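Local coordinates for protein fumarate lyase (Mesorhizobium sp., PDB 3C8T) that belongs to the fumarate lyase family, a group of largely helical enzymes, and is assembled from four copies of the chain, at residues Val188-Ala193 and Leu205-Glu210; Ser28-Thr33 and Asp109-Leu114; Ala155-Phe160 and Gly362-Glu367. One frame throughout, in Å; residues are numbered along the deposited sequence.

Interaction 1. Residues Val188-Ala193 and Leu205-Glu210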
loop_
_atom_site.group_PDB
_atom_site.type_symbol
_atom_site.label_atom_id
_atom_site.label_comp_id
_atom_site.label_asym_id
_atom_site.label_seq_id
_atom_site.Cartn_x
_atom_site.Cartn_y
_atom_site.Cartn_z
ATOM N N VAL A 188 26.224 -11.738 9.345
ATOM C CA VAL A 188 27.092 -11.605 8.173
ATOM C C VAL A 188 26.391 -12.189 6.958
ATOM O O VAL A 188 25.567 -13.127 7.085
ATOM C CB VAL A 188 28.475 -12.331 8.459
ATOM C CG1 VAL A 188 28.430 -13.878 8.184
ATOM C CG2 VAL A 188 29.568 -11.695 7.683
ATOM N N GLU A 189 26.689 -11.660 5.779
ATOM C CA GLU A 189 26.397 -12.429 4.564
ATOM C C GLU A 189 27.712 -12.821 3.861
ATOM O O GLU A 189 28.440 -11.940 3.381
ATOM C CB GLU A 189 25.515 -11.657 3.580
ATOM C CG GLU A 189 25.180 -12.490 2.350
ATOM C CD GLU A 189 23.865 -13.219 2.496
ATOM O OE1 GLU A 189 23.915 -14.396 2.858
ATOM O OE2 GLU A 189 22.792 -12.613 2.272
ATOM N N PHE A 190 28.020 -14.119 3.820
ATOM C CA PHE A 190 29.141 -14.584 3.006
ATOM C C PHE A 190 28.873 -15.989 2.487
ATOM O O PHE A 190 29.040 -16.998 3.228
ATOM C CB PHE A 190 30.475 -14.530 3.775
ATOM C CG PHE A 190 31.649 -14.913 2.932
ATOM C CD1 PHE A 190 32.106 -14.054 1.932
ATOM C CD2 PHE A 190 32.275 -16.148 3.120
ATOM C CE1 PHE A 190 33.176 -14.419 1.130
ATOM C CE2 PHE A 190 33.325 -16.541 2.335
ATOM C CZ PHE A 190 33.802 -15.688 1.329
ATOM N N SER A 191 28.409 -16.064 1.237
ATOM C CA SER A 191 28.014 -17.360 0.681
ATOM C C SER A 191 28.360 -17.557 -0.781
ATOM O O SER A 191 28.102 -18.613 -1.328
ATOM C CB SER A 191 26.518 -17.623 0.883
ATOM O OG SER A 191 26.209 -17.854 2.253
ATOM N N GLY A 192 28.920 -16.550 -1.423
ATOM C CA GLY A 192 29.352 -16.718 -2.785
ATOM C C GLY A 192 28.222 -16.732 -3.800
ATOM O O GLY A 192 27.041 -16.585 -3.446
ATOM N N ALA A 193 28.604 -16.974 -5.059
ATOM C CA ALA A 193 27.820 -16.605 -6.248
ATOM C C ALA A 193 26.455 -17.249 -6.271
ATOM O O ALA A 193 25.476 -16.577 -6.559
ATOM C CB ALA A 193 28.583 -16.937 -7.516
ATOM N N LEU A 205 32.161 -22.675 5.266
ATOM C CA LEU A 205 31.500 -22.340 6.551
ATOM C C LEU A 205 32.475 -21.821 7.635
ATOM O O LEU A 205 32.092 -20.981 8.465
ATOM C CB LEU A 205 30.701 -23.523 7.062
ATOM C CG LEU A 205 29.251 -23.653 6.574
ATOM C CD1 LEU A 205 29.204 -23.658 5.115
ATOM C CD2 LEU A 205 28.632 -24.951 7.034
ATOM N N ASP A 206 33.717 -22.330 7.610
ATOM C CA ASP A 206 34.807 -21.828 8.469
ATOM C C ASP A 206 35.086 -20.348 8.200
ATOM O O ASP A 206 35.150 -19.535 9.115
ATOM C CB ASP A 206 36.103 -22.637 8.246
ATOM C CG ASP A 206 35.930 -24.097 8.530
ATOM O OD1 ASP A 206 35.197 -24.426 9.500
ATOM O OD2 ASP A 206 36.511 -24.925 7.778
ATOM N N VAL A 207 35.241 -20.003 6.931
ATOM C CA VAL A 207 35.441 -18.598 6.537
ATOM C C VAL A 207 34.280 -17.691 7.010
ATOM O O VAL A 207 34.501 -16.644 7.620
ATOM C CB VAL A 207 35.619 -18.492 5.026
ATOM C CG1 VAL A 207 35.786 -17.020 4.582
ATOM C CG2 VAL A 207 36.805 -19.348 4.590
ATOM N N GLN A 208 33.054 -18.135 6.735
ATOM C CA GLN A 208 31.825 -17.388 7.042
ATOM C C GLN A 208 31.728 -17.061 8.530
ATOM O O GLN A 208 31.427 -15.917 8.913
ATOM C CB GLN A 208 30.580 -18.194 6.579
ATOM C CG GLN A 208 29.276 -17.445 6.737
ATOM C CD GLN A 208 28.083 -18.317 6.555
ATOM O OE1 GLN A 208 27.585 -18.880 7.525
ATOM N NE2 GLN A 208 27.597 -18.448 5.305
ATOM N N ARG A 209 31.977 -18.070 9.355
ATOM C CA ARG A 209 32.025 -17.924 10.806
ATOM C C ARG A 209 33.173 -17.046 11.317
ATOM O O ARG A 209 32.969 -16.207 12.193
ATOM C CB ARG A 209 32.118 -19.306 11.442
ATOM C CG ARG A 209 30.854 -20.100 11.289
ATOM C CD ARG A 209 31.120 -21.567 11.532
ATOM N NE ARG A 209 29.893 -22.351 11.365
ATOM C CZ ARG A 209 29.886 -23.663 11.148
ATOM N NH1 ARG A 209 31.038 -24.327 11.054
ATOM N NH2 ARG A 209 28.731 -24.309 11.001
ATOM N N GLU A 210 34.380 -17.250 10.791
ATOM C CA GLU A 210 35.498 -16.367 11.115
ATOM C C GLU A 210 35.234 -14.902 10.782
ATOM O O GLU A 210 35.594 -13.997 11.544
ATOM C CB GLU A 210 36.779 -16.824 10.424
ATOM C CG GLU A 210 37.633 -17.678 11.287
ATOM C CD GLU A 210 37.839 -17.069 12.679
ATOM O OE1 GLU A 210 38.551 -16.028 12.797
ATOM O OE2 GLU A 210 37.273 -17.640 13.644
#
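Two flat groups take part in this contact, the carboxamide of Gln208 and the ring of Phe190, and each meets something different. The carbonyl oxygen of Phe190 lies in the amide plane, beyond NE2, whereas the ring is approached at a slant by Val207 CG1 and Gln208 CA, neither squarely on a face nor squarely at an edge. Gln208 NE2 donates to Phe190 O over 2.9 Å, and the bond is nearly straight at the hydrogen, 173°. Seen from the acceptor it is less regular, for the donor stands 41° above the carbonyl plane. Gln208 reaches that point because its CG is anti to the backbone N (chi1 -175°) and the chain runs extended beyond it, carrying the amide off the helix toward the loop.

Beside this polar grip the packing is apolar. Phe190 CE2 sits 3.4 Å from Val207 CG1, a close fit, and Val188 CG1 lies 3.9 Å from Gln208 CG. The result is a loop held against a helix by one side-chain bond to a buried backbone carbonyl, a good example of how an irregular segment finds a partner for a peptide group without strand pairing.

Ser191 OG has its main partner in Thr223 OG1. Asp106, on helix 104-140, takes hydrogen bonds from Ser191 N and Gly192 N, and Met435 of the second subunit packs on Ser191. The loop thus lies against helix 104-140, and helix 23-43 covers the apolar side of the contact, its Leu37 touching both Phe190 and Val207.

Interaction 2. Residues Ser28-Thr33 and Asp109-Leu114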
loop_
_atom_site.group_PDB
_atom_site.type_symbol
_atom_site.label_atom_id
_atom_site.label_comp_id
_atom_site.label_asym_id
_atom_site.label_seq_id
_atom_site.Cartn_x
_atom_site.Cartn_y
_atom_site.Cartn_z
ATOM N N SER A 28 33.085 2.644 2.415
ATOM C CA SER A 28 34.034 2.332 3.517
ATOM C C SER A 28 33.687 1.024 4.305
ATOM O O SER A 28 34.603 0.281 4.724
ATOM C CB SER A 28 34.255 3.532 4.434
ATOM O OG SER A 28 33.152 3.684 5.280
ATOM N N ARG A 29 32.394 0.721 4.460
ATOM C CA ARG A 29 31.958 -0.571 5.040
ATOM C C ARG A 29 32.260 -1.742 4.110
ATOM O O ARG A 29 32.539 -2.831 4.583
ATOM C CB ARG A 29 30.456 -0.609 5.379
ATOM C CG ARG A 29 29.849 0.567 6.181
ATOM C CD ARG A 29 30.757 1.224 7.215
ATOM N NE ARG A 29 31.069 0.382 8.372
ATOM C CZ ARG A 29 30.537 0.532 9.589
ATOM N NH1 ARG A 29 30.886 -0.281 10.581
ATOM N NH2 ARG A 29 29.632 1.471 9.810
ATOM N N CYS A 30 32.183 -1.501 2.796
ATOM C CA CYS A 30 32.581 -2.469 1.768
ATOM C C CYS A 30 34.048 -2.858 1.856
ATOM O O CYS A 30 34.387 -4.055 1.838
ATOM C CB CYS A 30 32.232 -1.980 0.358
ATOM S SG CYS A 30 30.427 -2.074 -0.093
ATOM N N VAL A 31 34.916 -1.848 1.979
ATOM C CA VAL A 31 36.332 -2.067 2.258
ATOM C C VAL A 31 36.507 -2.804 3.591
ATOM O O VAL A 31 37.231 -3.820 3.653
ATOM C CB VAL A 31 37.120 -0.720 2.271
ATOM C CG1 VAL A 31 38.586 -0.962 2.526
ATOM C CG2 VAL A 31 36.919 0.045 0.964
ATOM N N GLU A 32 35.832 -2.325 4.646
ATOM C CA GLU A 32 35.881 -2.980 5.962
ATOM C C GLU A 32 35.592 -4.478 5.868
ATOM O O GLU A 32 36.294 -5.294 6.464
ATOM C CB GLU A 32 34.974 -2.256 6.993
ATOM C CG GLU A 32 34.799 -3.024 8.294
ATOM C CD GLU A 32 33.921 -2.339 9.338
ATOM O OE1 GLU A 32 33.409 -1.207 9.099
ATOM O OE2 GLU A 32 33.750 -2.954 10.429
ATOM N N THR A 33 34.590 -4.844 5.076
ATOM C CA THR A 33 34.173 -6.239 4.870
ATOM C C THR A 33 35.264 -7.042 4.141
ATOM O O THR A 33 35.581 -8.162 4.550
ATOM C CB THR A 33 32.860 -6.258 4.066
ATOM O OG1 THR A 33 31.865 -5.490 4.762
ATOM C CG2 THR A 33 32.339 -7.703 3.777
ATOM N N ASP A 109 25.397 -6.938 1.022
ATOM C CA ASP A 109 24.546 -7.334 2.146
ATOM C C ASP A 109 25.232 -7.081 3.480
ATOM O O ASP A 109 24.653 -6.519 4.421
ATOM C CB ASP A 109 24.234 -8.835 2.076
ATOM C CG ASP A 109 22.953 -9.162 1.282
ATOM O OD1 ASP A 109 22.275 -8.253 0.785
ATOM O OD2 ASP A 109 22.619 -10.362 1.174
ATOM N N THR A 110 26.482 -7.500 3.558
ATOM C CA THR A 110 27.261 -7.342 4.793
ATOM C C THR A 110 27.540 -5.896 5.127
ATOM O O THR A 110 27.370 -5.497 6.274
ATOM C CB THR A 110 28.580 -8.142 4.756
ATOM O OG1 THR A 110 28.290 -9.543 4.638
ATOM C CG2 THR A 110 29.362 -7.895 6.062
ATOM N N ALA A 111 27.962 -5.096 4.152
ATOM C CA ALA A 111 28.107 -3.639 4.372
ATOM C C ALA A 111 26.805 -2.970 4.794
ATOM O O ALA A 111 26.814 -2.063 5.629
ATOM C CB ALA A 111 28.656 -2.946 3.124
ATOM N N THR A 112 25.691 -3.389 4.172
ATOM C CA THR A 112 24.343 -2.945 4.587
ATOM C C THR A 112 24.077 -3.292 6.033
ATOM O O THR A 112 23.587 -2.448 6.791
ATOM C CB THR A 112 23.233 -3.499 3.654
ATOM O OG1 THR A 112 23.488 -3.031 2.328
ATOM C CG2 THR A 112 21.821 -3.061 4.080
ATOM N N VAL A 113 24.386 -4.525 6.430
ATOM C CA VAL A 113 24.196 -4.922 7.828
ATOM C C VAL A 113 25.029 -4.039 8.789
ATOM O O VAL A 113 24.557 -3.644 9.847
ATOM C CB VAL A 113 24.405 -6.458 8.020
ATOM C CG1 VAL A 113 24.666 -6.830 9.459
ATOM C CG2 VAL A 113 23.177 -7.250 7.473
ATOM N N LEU A 114 26.233 -3.667 8.391
ATOM C CA LEU A 114 27.062 -2.801 9.220
ATOM C C LEU A 114 26.426 -1.410 9.409
ATOM O O LEU A 114 26.476 -0.842 10.505
ATOM C CB LEU A 114 28.484 -2.665 8.629
ATOM C CG LEU A 114 29.283 -3.978 8.633
ATOM C CD1 LEU A 114 30.520 -3.843 7.744
ATOM C CD2 LEU A 114 29.647 -4.372 10.030
HETATM O O HOH W 1 28.440 -0.907 12.289
#
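Arg29 bends at chi2 (-34°) and chi3 (-69°), which turns one face of its guanidinium to Leu114 CB; that carbon sits toward the rim of the group, 3.9 Å from Arg29 CZ. The motif is a steep helix-helix crossing in the helical Lyase region: the axes of 28-33 and 109-114 come within 8.5 Å at 115°. At the crossing the small Ala111 allows close approach, its CB lying 3.7 Å from Arg29 CB, with Cys30 SG also against it.

Beside this point Leu114 CD1 touches both the hydroxyl of Thr33 and the carboxylate carbon of Glu32, and the methyl groups of Thr33 and Thr110 touch. Thr33 OG1 donates to Arg29 O over 2.7 Å; Thr33 N donates to the same oxygen from the opposite face of its plane, so two bonds grip it.

The charged end of Arg29 is held from several directions. Its NE makes a salt bridge of 2.9 Å to Glu32 OE1, on the syn side of the carboxylate, while NH2 pairs with Asp118 farther along helix 104-140. Finally, one water joins the helices, accepting a weak bond of 3.0 Å from Arg29 NH1 and donating to Leu114 O at 2.7 Å.

Interaction 3. Residues Ala155-Phe160 and Gly362-Glu367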
loop_
_atom_site.group_PDB
_atom_site.type_symbol
_atom_site.label_atom_id
_atom_site.label_comp_id
_atom_site.label_asym_id
_atom_site.label_seq_id
_atom_site.Cartn_x
_atom_site.Cartn_y
_atom_site.Cartn_z
ATOM N N ALA A 155 -16.028 12.763 26.532
ATOM C CA ALA A 155 -16.453 11.456 27.053
ATOM C C ALA A 155 -16.501 11.483 28.593
ATOM O O ALA A 155 -17.581 11.676 29.155
ATOM C CB ALA A 155 -15.549 10.332 26.510
ATOM N N LEU A 156 -15.354 11.324 29.262
ATOM C CA LEU A 156 -15.250 11.534 30.703
ATOM C C LEU A 156 -13.980 12.325 30.952
ATOM O O LEU A 156 -13.153 12.463 30.039
ATOM C CB LEU A 156 -15.182 10.209 31.471
ATOM C CG LEU A 156 -16.379 9.244 31.545
ATOM C CD1 LEU A 156 -16.003 8.006 32.309
ATOM C CD2 LEU A 156 -17.655 9.874 32.181
ATOM N N PRO A 157 -13.798 12.853 32.186
ATOM C CA PRO A 157 -12.515 13.483 32.470
ATOM C C PRO A 157 -11.303 12.523 32.388
ATOM O O PRO A 157 -11.404 11.370 32.813
ATOM C CB PRO A 157 -12.699 13.991 33.904
ATOM C CG PRO A 157 -14.164 14.082 34.089
ATOM C CD PRO A 157 -14.717 12.959 33.329
ATOM N N VAL A 158 -10.175 13.002 31.863
ATOM C CA VAL A 158 -8.875 12.296 32.020
ATOM C C VAL A 158 -7.840 13.324 32.517
ATOM O O VAL A 158 -8.212 14.442 32.816
ATOM C CB VAL A 158 -8.387 11.596 30.689
ATOM C CG1 VAL A 158 -9.388 10.526 30.208
ATOM C CG2 VAL A 158 -8.051 12.607 29.587
ATOM N N THR A 159 -6.564 12.960 32.650
ATOM C CA THR A 159 -5.541 13.999 32.859
ATOM C C THR A 159 -4.621 13.979 31.677
ATOM O O THR A 159 -4.590 12.975 30.958
ATOM C CB THR A 159 -4.730 13.809 34.162
ATOM O OG1 THR A 159 -4.069 12.556 34.118
ATOM C CG2 THR A 159 -5.635 13.851 35.391
ATOM N N PHE A 160 -3.905 15.078 31.435
ATOM C CA PHE A 160 -2.965 15.121 30.354
ATOM C C PHE A 160 -1.783 14.139 30.602
ATOM O O PHE A 160 -1.274 13.540 29.667
ATOM C CB PHE A 160 -2.484 16.530 30.067
ATOM C CG PHE A 160 -1.455 16.584 28.962
ATOM C CD1 PHE A 160 -1.820 16.320 27.639
ATOM C CD2 PHE A 160 -0.105 16.804 29.252
ATOM C CE1 PHE A 160 -0.891 16.308 26.621
ATOM C CE2 PHE A 160 0.859 16.794 28.227
ATOM C CZ PHE A 160 0.455 16.539 26.894
ATOM N N GLY A 362 -20.965 19.997 33.398
ATOM C CA GLY A 362 -21.228 18.842 34.231
ATOM C C GLY A 362 -21.769 17.661 33.458
ATOM O O GLY A 362 -21.772 16.547 33.946
ATOM N N LEU A 363 -22.218 17.886 32.233
ATOM C CA LEU A 363 -22.741 16.787 31.418
ATOM C C LEU A 363 -21.701 15.672 31.269
ATOM O O LEU A 363 -22.030 14.504 31.338
ATOM C CB LEU A 363 -23.238 17.305 30.065
ATOM C CG LEU A 363 -24.571 18.075 30.222
ATOM C CD1 LEU A 363 -24.715 19.218 29.205
ATOM C CD2 LEU A 363 -25.752 17.140 30.112
ATOM N N ILE A 364 -20.432 16.059 31.141
ATOM C CA ILE A 364 -19.320 15.110 30.991
ATOM C C ILE A 364 -19.172 14.124 32.164
ATOM O O ILE A 364 -18.464 13.128 32.033
ATOM C CB ILE A 364 -17.961 15.873 30.718
ATOM C CG1 ILE A 364 -16.903 14.956 30.062
ATOM C CG2 ILE A 364 -17.451 16.577 32.002
ATOM C CD1 ILE A 364 -15.614 15.658 29.769
ATOM N N VAL A 365 -19.807 14.429 33.301
ATOM C CA VAL A 365 -19.818 13.565 34.497
ATOM C C VAL A 365 -21.262 13.127 34.921
ATOM O O VAL A 365 -21.511 12.699 36.063
ATOM C CB VAL A 365 -18.974 14.139 35.693
ATOM C CG1 VAL A 365 -17.472 14.130 35.335
ATOM C CG2 VAL A 365 -19.429 15.563 36.136
ATOM N N ALA A 366 -22.202 13.161 33.975
ATOM C CA ALA A 366 -23.504 12.508 34.177
ATOM C C ALA A 366 -23.333 11.106 34.787
ATOM O O ALA A 366 -24.038 10.752 35.743
ATOM C CB ALA A 366 -24.260 12.429 32.872
ATOM N N GLU A 367 -22.392 10.317 34.238
ATOM C CA GLU A 367 -22.090 8.966 34.760
ATOM C C GLU A 367 -21.851 8.919 36.287
ATOM O O GLU A 367 -22.298 7.983 36.954
ATOM C CB GLU A 367 -20.862 8.359 34.056
ATOM C CG GLU A 367 -20.766 6.833 34.273
ATOM C CD GLU A 367 -19.394 6.231 33.897
ATOM O OE1 GLU A 367 -19.328 5.481 32.876
ATOM O OE2 GLU A 367 -18.392 6.494 34.629
#
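Pro157 and Val365 meet at about a right angle, with ring carbon CG of Pro157 3.5 Å from Val365 CG1. Next to them the two methyls of Leu156 touch different parts of the opposing segment: CD2 lies 3.4 Å from Ile364 O, and CD1 is 3.7 Å from Glu367 OE2. Ile364 meets the backbone of 155-160. With CG1 anti to the backbone N (chi1 -159°) and CD1 extended beyond it, the side chain passes along Ala155 and Leu156, putting CG1 3.5 Å from Ala155 O and CD1 3.9 Å from Leu156 C.

One step out, the backbone fixes these groups. The contact packs the corner at Leu156, which joins the two outer strands of a small antiparallel sheet, against the N-terminal end of helix 366-377. Ala155 and Leu156 both bond through their backbones to Gly148 of the central strand 145-150. A short 3-10 turn leads into the helix, with Val365 at its N-cap position and Ala366 N bonded to Leu363 O. Glu367 OE2 is held by Tyr428 OH, and Ser194 of the second subunit packs on Ala155 and Leu156.

No hydrogen bond spans the two segments; the carbonyl oxygens of Ala155 and Ile364, two acceptors, stand 3.3 Å apart. Cohesion here therefore rests on the fit of hydrocarbon branches against one another and against backbone groups, with the polar bonds supplied by neighbours.

In the fold
From the N terminus, helix 23-43 opens interaction 2, which closes on helix 104-140 after a largely helical excursion of 75 residues. The chain then enters the small sheet and opens interaction 3, whose loop of about 200 residues closes only at the start of helix 366-377, tying the Lyase region to the C-terminal family region. Interaction 1 is nested inside that loop, a short closure between a loop and helix 204-215. Interactions 1 and 2 are in series but adjoin in space, where Glu189 N probably bonds to Thr110 OG1. Interaction 3 lies on the opposite side of the chain's centre, its centre about 62 Å from that of interaction 1; both touch the second subunit.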